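PDB 5K8R: protocadherin gamma-B3 from Homo sapiens, which probably serves as a calcium-dependent cell-adhesion protein and may help to establish and maintain specific neuronal connections in the brain. Local coordinates for residues L170-E174 and D238-G242; P176-L182 and T196-V202; I326-L332 and T376-R382; E351-K357 and T391-K397. One frame throughout, in Å; residues are numbered along the deposited sequence.

The four contacts lie along an elongated chain of cadherin repeats. Contact 1 gathers three calcium ions, one of them shared by its two segments, at the junction of repeats 2 and 3, and contact 2, nested within the loop it closes, is a strand pair of repeat 2. Their centres are about 18 Å apart and they touch where L170 CD2 meets H178 NE2 at 3.6 Å. Contacts 3 and 4 belong to repeat 4, with centres about 24 Å apart and nearest atoms about 8 Å apart; D396 of contact 4 reaches a calcium, whereas contact 3 holds a sodium ion. Contacts 1 and 3 have centres about 91 Å apart, with no touch between them.

Contact 1 (L170-E174 and D238-G242); sequences LDREE and DMDEG. With CA (calcium ion), chain J; CA (calcium ion), chain H; CA (calcium ion), chain I.
E173 turns its CG anti to its own carbonyl carbon (chi1 -65°) and bends again at chi2 (83°), which lifts its carboxylate toward D240; R172 instead runs out with CG anti to the backbone N and folds at chi3 to lay its guanidinium beside E241. The E173 carboxylate binds two calcium ions, one through OE1 together with D171 OD1 and the other through OE2. The second of these ions is also bound by D240 OD1, at 2.8 Å from the calcium. It thus holds two acidic oxygens close, E173 OE2 and D240 OD1 being 3.2 Å apart. D240 OD2 passes to a third calcium, shared with both oxygens of D238. These are the DRE and DXD sequences of the calcium-binding linker between successive cadherin repeats, here repeats 2 and 3, and E114, D204, N206 and D207 add further ligands. D238 OD1 also closes an Asx turn by accepting from D240 N (3.1 Å, 168°). Over one guanidinium face of R172 lies E241 CB, 3.3 Å from NH2, while E241 OE1 sits 3.4 Å from NE, well out of the guanidinium plane, so only the charges attract. The NE of R172 has its stronger partner in D204. A water accepts from R172 NH2 at 2.9 Å and donates to M239 O at 2.8 Å, tying the arginine to the backbone of the next repeat.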
# COMPACT_ATOMS: atom_id res chain seq x y z
N LEU A 170 -15.93 -4.75 6.92
CA LEU A 170 -15.59 -5.53 5.73
C LEU A 170 -14.35 -6.38 5.99
O LEU A 170 -13.49 -6.02 6.80
CB LEU A 170 -15.35 -4.62 4.53
CG LEU A 170 -16.53 -3.76 4.06
CD1 LEU A 170 -16.13 -2.92 2.86
CD2 LEU A 170 -17.73 -4.63 3.73
N ASP A 171 -14.28 -7.50 5.29
CA ASP A 171 -13.16 -8.43 5.41
C ASP A 171 -12.94 -9.10 4.06
O ASP A 171 -13.65 -10.03 3.69
CB ASP A 171 -13.44 -9.48 6.48
CG ASP A 171 -12.23 -10.34 6.79
OD1 ASP A 171 -11.11 -9.95 6.40
OD2 ASP A 171 -12.40 -11.40 7.43
N ARG A 172 -11.95 -8.61 3.32
CA ARG A 172 -11.65 -9.13 2.02
C ARG A 172 -11.31 -10.58 2.11
O ARG A 172 -11.52 -11.33 1.20
CB ARG A 172 -10.50 -8.38 1.41
CG ARG A 172 -10.19 -8.84 0.01
CD ARG A 172 -8.81 -8.45 -0.44
NE ARG A 172 -7.77 -9.36 0.01
CZ ARG A 172 -7.58 -10.58 -0.47
NH1 ARG A 172 -8.35 -11.06 -1.41
NH2 ARG A 172 -6.63 -11.32 0.01
N GLU A 173 -10.77 -10.99 3.25
CA GLU A 173 -10.41 -12.39 3.45
C GLU A 173 -11.66 -13.27 3.55
O GLU A 173 -11.63 -14.46 3.24
CB GLU A 173 -9.55 -12.55 4.71
CG GLU A 173 -8.20 -11.86 4.63
CD GLU A 173 -8.28 -10.38 4.96
OE1 GLU A 173 -9.18 -9.99 5.74
OE2 GLU A 173 -7.44 -9.61 4.45
N GLU A 174 -12.75 -12.65 4.00
CA GLU A 174 -14.04 -13.31 4.16
C GLU A 174 -14.94 -13.15 2.95
O GLU A 174 -15.57 -14.12 2.51
CB GLU A 174 -14.76 -12.77 5.40
CG GLU A 174 -16.12 -13.38 5.66
CD GLU A 174 -16.04 -14.78 6.24
OE1 GLU A 174 -14.93 -15.20 6.63
OE2 GLU A 174 -17.08 -15.46 6.30
N ASP A 238 0.40 -15.95 4.62
CA ASP A 238 -0.18 -14.62 4.76
C ASP A 238 -1.49 -14.59 3.99
O ASP A 238 -1.49 -14.78 2.77
CB ASP A 238 0.78 -13.54 4.26
CG ASP A 238 0.47 -12.17 4.83
OD1 ASP A 238 -0.72 -11.80 4.91
OD2 ASP A 238 1.43 -11.45 5.21
N MET A 239 -2.57 -14.37 4.70
CA MET A 239 -3.87 -14.34 4.11
C MET A 239 -4.19 -13.15 3.23
O MET A 239 -5.15 -13.17 2.54
CB MET A 239 -4.91 -14.46 5.20
CG MET A 239 -4.93 -15.80 5.88
SD MET A 239 -4.88 -17.11 4.68
CE MET A 239 -5.33 -18.51 5.67
N ASP A 240 -3.37 -12.11 3.25
CA ASP A 240 -3.64 -10.93 2.46
C ASP A 240 -3.16 -11.07 1.04
O ASP A 240 -2.71 -12.10 0.67
CB ASP A 240 -2.92 -9.71 3.00
CG ASP A 240 -3.28 -9.42 4.41
OD1 ASP A 240 -4.26 -9.96 4.90
OD2 ASP A 240 -2.59 -8.69 5.06
N GLU A 241 -3.27 -10.01 0.27
CA GLU A 241 -3.20 -10.04 -1.18
C GLU A 241 -2.09 -9.13 -1.67
O GLU A 241 -1.85 -8.06 -1.09
CB GLU A 241 -4.54 -9.61 -1.80
CG GLU A 241 -4.59 -9.69 -3.32
CD GLU A 241 -5.89 -9.15 -3.88
OE1 GLU A 241 -6.66 -8.52 -3.12
OE2 GLU A 241 -6.15 -9.36 -5.09
N GLY A 242 -1.41 -9.55 -2.73
CA GLY A 242 -0.42 -8.69 -3.37
C GLY A 242 0.81 -8.51 -2.51
O GLY A 242 1.36 -9.46 -1.94
CA CA J . -6.36 -8.21 4.45
CA CA H . 0.03 -9.50 5.46
CA CA I . -9.22 -8.65 6.90
O HOH W 1 -6.79 -14.19 0.56
O HOH W 2 -10.94 -7.90 8.54

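Contact 2 (P176-L182 and T196-V202); sequences PHHHLVL and TQIRVIV
The antiparallel hairpin of strands 177-186 and 193-203 in cadherin repeat 2 supplies this contact, the two segments running at 156° with their axes 4.7 Å apart. H178 with V200, L180 with I198 and L182 with T196 are hydrogen-bonded pairs; L180 N to I198 O, at 2.9 Å, is nearly straight. One more backbone bond, V202 N to P176 O, carries the pairing to the end near the calcium linker. H177 with I201, H179 with R199 and V181 with Q197 are the non-hydrogen-bonded pairs, and H177 CA comes 3.3 Å from V200 O in a CA-H...O contact. On the buried face the H178 ring meets V202 CG2 at its edge, near the ring plane, 3.8 Å from CD2. L180 CD1 then reaches V200 CG2 at 4.0 Å, and L182 CB lies alongside T196 CG2 at 3.7 Å. F148 and L150 of strand 148-154 pack against this row. The other face is more polar: H179 CE1 rests 3.8 Å from R199 CD, the two side chains lying side by side, while the guanidinium goes on to a salt bridge with E109. With CG anti to the carbonyl carbon (chi1 -63°), H177 lies along I201, its NE2 3.6 Å from I201 CD1. Replacing H177 with an alanine would probably strip I201 of this covering ring and open a gap beside its CD1. With strands 107-113 and 138-142 flanking it, the hairpin is the centre of one sheet of the Greek-key beta sandwich of cadherin repeats.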
# COMPACT_ATOMS: atom_id res chain seq x y z
N PRO A 176 -14.67 -10.75 -0.74
CA PRO A 176 -14.02 -9.66 -1.48
C PRO A 176 -14.97 -8.81 -2.31
O PRO A 176 -14.55 -7.76 -2.81
CB PRO A 176 -13.03 -10.40 -2.38
CG PRO A 176 -13.69 -11.71 -2.63
CD PRO A 176 -14.45 -12.06 -1.37
N HIS A 177 -16.23 -9.23 -2.49
CA HIS A 177 -17.17 -8.50 -3.32
C HIS A 177 -18.55 -8.52 -2.69
O HIS A 177 -18.95 -9.53 -2.10
CB HIS A 177 -17.23 -9.08 -4.74
CG HIS A 177 -15.94 -8.99 -5.49
ND1 HIS A 177 -14.89 -9.85 -5.27
CD2 HIS A 177 -15.53 -8.14 -6.46
CE1 HIS A 177 -13.89 -9.54 -6.08
NE2 HIS A 177 -14.26 -8.50 -6.81
N HIS A 178 -19.27 -7.41 -2.82
CA HIS A 178 -20.65 -7.30 -2.37
C HIS A 178 -21.48 -6.71 -3.50
O HIS A 178 -21.09 -5.69 -4.08
CB HIS A 178 -20.76 -6.42 -1.11
CG HIS A 178 -19.98 -6.94 0.06
ND1 HIS A 178 -20.53 -7.75 1.02
CD2 HIS A 178 -18.69 -6.75 0.41
CE1 HIS A 178 -19.61 -8.04 1.92
NE2 HIS A 178 -18.48 -7.45 1.58
N HIS A 179 -22.60 -7.34 -3.82
CA HIS A 179 -23.44 -6.93 -4.94
C HIS A 179 -24.72 -6.30 -4.39
O HIS A 179 -25.58 -6.99 -3.83
CB HIS A 179 -23.76 -8.12 -5.84
CG HIS A 179 -22.54 -8.75 -6.45
ND1 HIS A 179 -21.98 -8.28 -7.62
CD2 HIS A 179 -21.77 -9.79 -6.05
CE1 HIS A 179 -20.92 -9.02 -7.92
NE2 HIS A 179 -20.77 -9.93 -6.98
N LEU A 180 -24.83 -4.98 -4.56
CA LEU A 180 -25.96 -4.21 -4.05
C LEU A 180 -26.84 -3.75 -5.21
O LEU A 180 -26.40 -3.64 -6.36
CB LEU A 180 -25.47 -2.99 -3.26
CG LEU A 180 -24.36 -3.25 -2.23
CD1 LEU A 180 -23.97 -1.96 -1.54
CD2 LEU A 180 -24.80 -4.29 -1.23
N VAL A 181 -28.10 -3.47 -4.88
CA VAL A 181 -29.09 -3.01 -5.85
C VAL A 181 -29.68 -1.70 -5.35
O VAL A 181 -30.11 -1.61 -4.19
CB VAL A 181 -30.20 -4.06 -6.08
CG1 VAL A 181 -31.19 -3.57 -7.12
CG2 VAL A 181 -29.59 -5.39 -6.50
N LEU A 182 -29.73 -0.71 -6.21
CA LEU A 182 -30.26 0.59 -5.89
C LEU A 182 -31.40 0.91 -6.82
O LEU A 182 -31.31 0.75 -7.99
CB LEU A 182 -29.17 1.62 -6.07
CG LEU A 182 -29.39 3.10 -5.89
CD1 LEU A 182 -29.78 3.38 -4.48
CD2 LEU A 182 -28.21 3.93 -6.27
N THR A 196 -30.06 0.24 -10.63
CA THR A 196 -28.65 0.14 -10.96
C THR A 196 -28.00 -0.80 -9.95
O THR A 196 -28.45 -0.91 -8.81
CB THR A 196 -27.95 1.51 -10.96
OG1 THR A 196 -26.57 1.35 -11.31
CG2 THR A 196 -28.05 2.15 -9.58
N GLN A 197 -26.94 -1.47 -10.39
CA GLN A 197 -26.22 -2.42 -9.55
C GLN A 197 -24.88 -1.84 -9.14
O GLN A 197 -24.18 -1.22 -9.96
CB GLN A 197 -26.03 -3.75 -10.28
CG GLN A 197 -27.33 -4.50 -10.53
CD GLN A 197 -27.12 -5.82 -11.26
OE1 GLN A 197 -26.05 -6.07 -11.81
NE2 GLN A 197 -28.14 -6.66 -11.26
N ILE A 198 -24.51 -2.05 -7.88
CA ILE A 198 -23.28 -1.53 -7.32
C ILE A 198 -22.44 -2.72 -6.87
O ILE A 198 -22.81 -3.43 -5.93
CB ILE A 198 -23.53 -0.57 -6.15
CG1 ILE A 198 -24.46 0.57 -6.58
CG2 ILE A 198 -22.22 -0.02 -5.61
CD1 ILE A 198 -24.89 1.47 -5.44
N ARG A 199 -21.31 -2.94 -7.54
CA ARG A 199 -20.37 -3.99 -7.17
C ARG A 199 -19.29 -3.37 -6.29
O ARG A 199 -18.34 -2.76 -6.80
CB ARG A 199 -19.78 -4.66 -8.41
CG ARG A 199 -18.69 -5.68 -8.08
CD ARG A 199 -18.35 -6.57 -9.27
NE ARG A 199 -17.96 -5.81 -10.45
CZ ARG A 199 -18.73 -5.65 -11.52
NH1 ARG A 199 -19.94 -6.19 -11.55
NH2 ARG A 199 -18.30 -4.94 -12.55
N VAL A 200 -19.45 -3.51 -4.98
CA VAL A 200 -18.44 -3.06 -4.03
C VAL A 200 -17.32 -4.08 -4.00
O VAL A 200 -17.52 -5.24 -3.61
CB VAL A 200 -19.05 -2.87 -2.63
CG1 VAL A 200 -17.97 -2.49 -1.63
CG2 VAL A 200 -20.15 -1.82 -2.67
N ILE A 201 -16.12 -3.66 -4.41
CA ILE A 201 -14.93 -4.50 -4.37
C ILE A 201 -14.12 -4.09 -3.15
O ILE A 201 -13.75 -2.92 -3.00
CB ILE A 201 -14.12 -4.38 -5.67
CG1 ILE A 201 -12.95 -5.38 -5.67
CG2 ILE A 201 -13.63 -2.96 -5.87
CD1 ILE A 201 -12.29 -5.55 -7.02
N VAL A 202 -13.84 -5.06 -2.28
CA VAL A 202 -13.17 -4.78 -1.01
C VAL A 202 -11.67 -4.70 -1.27
O VAL A 202 -11.03 -5.69 -1.61
CB VAL A 202 -13.49 -5.85 0.04
CG1 VAL A 202 -12.91 -5.47 1.39
CG2 VAL A 202 -14.99 -6.06 0.14

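Contact 3 (I326-L332 and T376-R382); sequences IQEDAEL and TDGALDR. With NA (sodium ion), chain M.
E328 and L380 share a sodium ion through their backbone carbonyls, not through side chains: E328 O and L380 O each lie 2.5 Å from it. In the repeat 2 to repeat 3 linker the counterparts of E328, D381 and E383, namely E114, D171 and E173, bind calcium. Here, near the chain's end, the carboxylates of E328 and D381 lie side by side with their planes 71° apart, and E328 OE1 comes 3.0 Å from D381 OD1, two acceptors facing each other. Chi1 of E328 (63°) sets CG between its backbone N and carbonyl carbon, and the extended chain beyond carries OE1 to R382 N. That N-H meets the oxygen almost head-on, at 3.0 Å and 164°. D381 OD1 is in turn taken by E383 N. An alanine in place of E328 would probably leave the backbone N-H of R382 without this acceptor. Beneath the ion, L380 points into the repeat: its CB is 3.3 Å from E328 O and its CD1 meets I326 CG2 at 3.7 Å, the two side chains crossing at about a right angle. The chain stops at D414, so linker and next repeat are absent; the acidic residues are probably without the calcium they would hold in the longer protein, and the sodium sits beside them on backbone oxygens. Two carboxylates this close are likely to raise each other's proton affinity, partly offset by the R382 and E383 N-H groups.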
# COMPACT_ATOMS: atom_id res chain seq x y z
N ILE A 326 66.66 -50.11 26.37
CA ILE A 326 66.32 -51.21 27.27
C ILE A 326 67.61 -51.92 27.65
O ILE A 326 68.42 -52.25 26.78
CB ILE A 326 65.35 -52.21 26.62
CG1 ILE A 326 64.12 -51.51 26.05
CG2 ILE A 326 64.91 -53.26 27.64
CD1 ILE A 326 63.25 -52.42 25.21
N GLN A 327 67.81 -52.15 28.94
CA GLN A 327 68.94 -52.95 29.40
C GLN A 327 68.63 -54.43 29.21
O GLN A 327 67.51 -54.88 29.49
CB GLN A 327 69.26 -52.65 30.86
CG GLN A 327 69.78 -51.24 31.09
CD GLN A 327 70.17 -50.98 32.54
OE1 GLN A 327 69.93 -51.82 33.41
NE2 GLN A 327 70.77 -49.83 32.79
N GLU A 328 69.62 -55.18 28.72
CA GLU A 328 69.37 -56.57 28.35
C GLU A 328 69.05 -57.44 29.55
O GLU A 328 68.35 -58.45 29.41
CB GLU A 328 70.58 -57.13 27.59
CG GLU A 328 71.86 -57.20 28.40
CD GLU A 328 73.01 -57.83 27.62
OE1 GLU A 328 72.76 -58.31 26.50
OE2 GLU A 328 74.14 -57.83 28.14
N ASP A 329 69.55 -57.08 30.74
CA ASP A 329 69.30 -57.85 31.95
C ASP A 329 68.08 -57.36 32.72
O ASP A 329 67.95 -57.66 33.91
CB ASP A 329 70.54 -57.83 32.84
CG ASP A 329 70.86 -56.45 33.37
OD1 ASP A 329 70.49 -55.46 32.71
OD2 ASP A 329 71.49 -56.35 34.44
N ALA A 330 67.20 -56.60 32.07
CA ALA A 330 66.01 -56.09 32.75
C ALA A 330 65.09 -57.23 33.15
O ALA A 330 64.86 -58.17 32.38
CB ALA A 330 65.27 -55.11 31.85
N GLU A 331 64.55 -57.15 34.36
CA GLU A 331 63.66 -58.18 34.87
C GLU A 331 62.36 -58.22 34.07
O GLU A 331 61.95 -57.24 33.44
CB GLU A 331 63.36 -57.95 36.35
CG GLU A 331 64.58 -58.02 37.25
CD GLU A 331 64.24 -57.77 38.71
OE1 GLU A 331 63.14 -57.23 38.98
OE2 GLU A 331 65.06 -58.10 39.58
N LEU A 332 61.71 -59.39 34.10
CA LEU A 332 60.43 -59.55 33.43
C LEU A 332 59.39 -58.64 34.06
O LEU A 332 59.28 -58.55 35.28
CB LEU A 332 59.98 -61.00 33.50
CG LEU A 332 60.86 -62.04 32.80
CD1 LEU A 332 60.34 -63.45 33.04
CD2 LEU A 332 60.95 -61.75 31.31
N THR A 376 58.20 -55.95 29.24
CA THR A 376 59.04 -57.07 28.87
C THR A 376 58.41 -58.33 29.33
O THR A 376 57.93 -58.43 30.41
CB THR A 376 60.45 -56.96 29.43
OG1 THR A 376 60.41 -56.67 30.81
CG2 THR A 376 61.16 -55.88 28.79
N ASP A 377 58.45 -59.30 28.43
CA ASP A 377 57.86 -60.59 28.58
C ASP A 377 58.75 -61.73 28.13
O ASP A 377 58.32 -62.86 28.11
CB ASP A 377 56.69 -60.59 27.63
CG ASP A 377 55.53 -61.27 28.16
OD1 ASP A 377 54.71 -61.67 27.34
OD2 ASP A 377 55.42 -61.40 29.37
N GLY A 378 59.97 -61.43 27.76
CA GLY A 378 60.86 -62.45 27.31
C GLY A 378 62.30 -62.18 27.54
O GLY A 378 62.62 -61.22 28.16
N ALA A 379 63.15 -63.03 27.03
CA ALA A 379 64.59 -62.86 27.22
C ALA A 379 65.11 -61.72 26.34
O ALA A 379 64.50 -61.34 25.34
CB ALA A 379 65.33 -64.16 26.90
N LEU A 380 66.26 -61.18 26.74
CA LEU A 380 66.90 -60.09 26.02
C LEU A 380 68.40 -60.29 26.00
O LEU A 380 69.00 -60.70 27.00
CB LEU A 380 66.57 -58.73 26.66
CG LEU A 380 65.13 -58.24 26.56
CD1 LEU A 380 64.96 -56.94 27.33
CD2 LEU A 380 64.73 -58.06 25.11
N ASP A 381 69.01 -59.99 24.85
CA ASP A 381 70.46 -60.06 24.71
C ASP A 381 70.85 -59.20 23.52
O ASP A 381 70.39 -59.46 22.40
CB ASP A 381 70.94 -61.50 24.52
CG ASP A 381 72.44 -61.65 24.68
OD1 ASP A 381 73.16 -60.63 24.61
OD2 ASP A 381 72.91 -62.79 24.87
N ARG A 382 71.69 -58.20 23.75
CA ARG A 382 72.14 -57.30 22.69
C ARG A 382 73.01 -58.01 21.65
O ARG A 382 73.03 -57.61 20.49
CB ARG A 382 72.90 -56.12 23.28
CG ARG A 382 73.53 -55.20 22.24
CD ARG A 382 74.28 -54.05 22.90
NE ARG A 382 75.02 -53.26 21.93
CZ ARG A 382 74.46 -52.45 21.03
NH1 ARG A 382 75.22 -51.77 20.18
NH2 ARG A 382 73.15 -52.32 20.98
NA NA M . 69.85 -60.40 29.31

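Contact 4 (E351-K357 and T391-K397); sequences EILCQLK and TITATDK. With CA (calcium ion), chain E.
C354 and I392 meet on the tightly packed face of this antiparallel strand pair, C354 SG lying 3.6 Å from I392 CG2. Beside them L356 CD1 lies 3.6 Å from I392 CD1, though the exact placing of the leucine methyl is doubtful. I339 and I364 of the facing sheet cover C354 and I392; I352 CG2 and A394 CB extend the row, with T341 over I352. The other face is looser and largely turned to solvent. There K357 lies alongside T391, its CE 3.7 Å from T391 CG2. T393 stands out on this side: OG1, placed between the backbone N and carbonyl carbon (chi1 57°), bonds to Q355 O at 3.1 Å from well above the carbonyl plane. Q355 O also takes T393 N nearly along its C=O axis, so two donors grip one oxygen. At the end of the strand pair K397 runs past E351, CD 3.8 Å from E351 CB, and its NZ reaches L353 CB, while its backbone bond to E351 O is weak. Nearby D396 OD2 binds a calcium ion at 2.7 Å, joined by N311, D343, D345 and N349, and its OD1 is held by L402 N. Strand 352-357 is thus the outer strand of one sheet of the cadherin beta sandwich, and D396 contributes to the calcium site at the junction with the preceding repeat.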
# COMPACT_ATOMS: atom_id res chain seq x y z
N GLU A 351 35.71 -45.34 21.09
CA GLU A 351 36.30 -46.45 21.82
C GLU A 351 37.48 -47.01 21.03
O GLU A 351 37.42 -47.12 19.80
CB GLU A 351 35.27 -47.54 22.08
CG GLU A 351 34.05 -47.07 22.86
CD GLU A 351 34.37 -46.67 24.28
OE1 GLU A 351 35.38 -47.16 24.83
OE2 GLU A 351 33.61 -45.87 24.86
N ILE A 352 38.55 -47.37 21.73
CA ILE A 352 39.81 -47.72 21.10
C ILE A 352 40.26 -49.09 21.59
O ILE A 352 40.28 -49.35 22.80
CB ILE A 352 40.91 -46.67 21.39
CG1 ILE A 352 40.46 -45.29 20.91
CG2 ILE A 352 42.21 -47.07 20.72
CD1 ILE A 352 41.44 -44.20 21.21
N LEU A 353 40.61 -49.96 20.65
CA LEU A 353 41.29 -51.22 20.93
C LEU A 353 42.74 -51.09 20.48
O LEU A 353 43.01 -50.85 19.30
CB LEU A 353 40.60 -52.39 20.22
CG LEU A 353 41.36 -53.72 20.26
CD1 LEU A 353 41.58 -54.18 21.70
CD2 LEU A 353 40.61 -54.79 19.47
N CYS A 354 43.66 -51.24 21.43
CA CYS A 354 45.09 -51.10 21.17
C CYS A 354 45.75 -52.46 21.31
O CYS A 354 45.58 -53.14 22.33
CB CYS A 354 45.72 -50.10 22.14
SG CYS A 354 47.51 -49.96 22.01
N GLN A 355 46.51 -52.86 20.28
CA GLN A 355 47.11 -54.18 20.25
C GLN A 355 48.51 -54.10 19.65
O GLN A 355 48.89 -53.11 19.02
CB GLN A 355 46.23 -55.17 19.48
CG GLN A 355 45.72 -54.65 18.15
CD GLN A 355 44.68 -55.56 17.53
OE1 GLN A 355 44.20 -56.50 18.17
NE2 GLN A 355 44.32 -55.30 16.28
N LEU A 356 49.26 -55.18 19.85
CA LEU A 356 50.66 -55.29 19.45
C LEU A 356 50.77 -56.26 18.28
O LEU A 356 50.35 -57.42 18.39
CB LEU A 356 51.51 -55.76 20.64
CG LEU A 356 53.03 -55.76 20.49
CD1 LEU A 356 53.47 -54.76 19.43
CD2 LEU A 356 53.68 -55.44 21.83
N LYS A 357 51.34 -55.79 17.18
CA LYS A 357 51.49 -56.58 15.96
C LYS A 357 52.92 -57.11 15.89
O LYS A 357 53.86 -56.34 15.70
CB LYS A 357 51.15 -55.75 14.73
CG LYS A 357 51.25 -56.53 13.42
CD LYS A 357 51.11 -55.60 12.22
CE LYS A 357 52.28 -54.63 12.13
NZ LYS A 357 52.17 -53.74 10.94
N THR A 391 55.76 -52.35 16.63
CA THR A 391 54.66 -51.66 15.97
C THR A 391 53.40 -51.80 16.82
O THR A 391 52.95 -52.91 17.08
CB THR A 391 54.42 -52.22 14.57
OG1 THR A 391 55.57 -51.96 13.74
CG2 THR A 391 53.20 -51.57 13.94
N ILE A 392 52.85 -50.66 17.24
CA ILE A 392 51.62 -50.62 18.02
C ILE A 392 50.49 -50.18 17.09
O ILE A 392 50.64 -49.21 16.33
CB ILE A 392 51.75 -49.67 19.22
CG1 ILE A 392 52.94 -50.08 20.09
CG2 ILE A 392 50.47 -49.66 20.03
CD1 ILE A 392 52.81 -51.46 20.69
N THR A 393 49.36 -50.89 17.15
CA THR A 393 48.21 -50.58 16.32
C THR A 393 47.01 -50.23 17.18
O THR A 393 46.82 -50.81 18.26
CB THR A 393 47.86 -51.76 15.40
OG1 THR A 393 47.60 -52.93 16.19
CG2 THR A 393 49.00 -52.05 14.43
N ALA A 394 46.21 -49.27 16.71
CA ALA A 394 45.00 -48.85 17.40
C ALA A 394 43.85 -48.82 16.40
O ALA A 394 44.00 -48.29 15.30
CB ALA A 394 45.17 -47.48 18.06
N THR A 395 42.71 -49.39 16.79
CA THR A 395 41.54 -49.44 15.93
C THR A 395 40.31 -49.09 16.74
O THR A 395 40.11 -49.62 17.83
CB THR A 395 41.38 -50.83 15.30
OG1 THR A 395 42.58 -51.20 14.63
CG2 THR A 395 40.22 -50.84 14.31
N ASP A 396 39.48 -48.19 16.21
CA ASP A 396 38.25 -47.82 16.90
C ASP A 396 37.16 -48.85 16.62
O ASP A 396 37.34 -49.81 15.87
CB ASP A 396 37.81 -46.41 16.50
CG ASP A 396 37.68 -46.23 15.00
OD1 ASP A 396 37.44 -47.22 14.28
OD2 ASP A 396 37.82 -45.07 14.53
N LYS A 397 35.99 -48.65 17.24
CA LYS A 397 34.86 -49.55 17.11
C LYS A 397 33.72 -48.94 16.31
O LYS A 397 32.55 -49.22 16.57
CB LYS A 397 34.37 -50.00 18.49
CG LYS A 397 35.47 -50.55 19.38
CD LYS A 397 34.91 -51.09 20.69
CE LYS A 397 36.02 -51.45 21.66
NZ LYS A 397 36.98 -52.42 21.06
CA CA E . 37.10 -42.67 15.54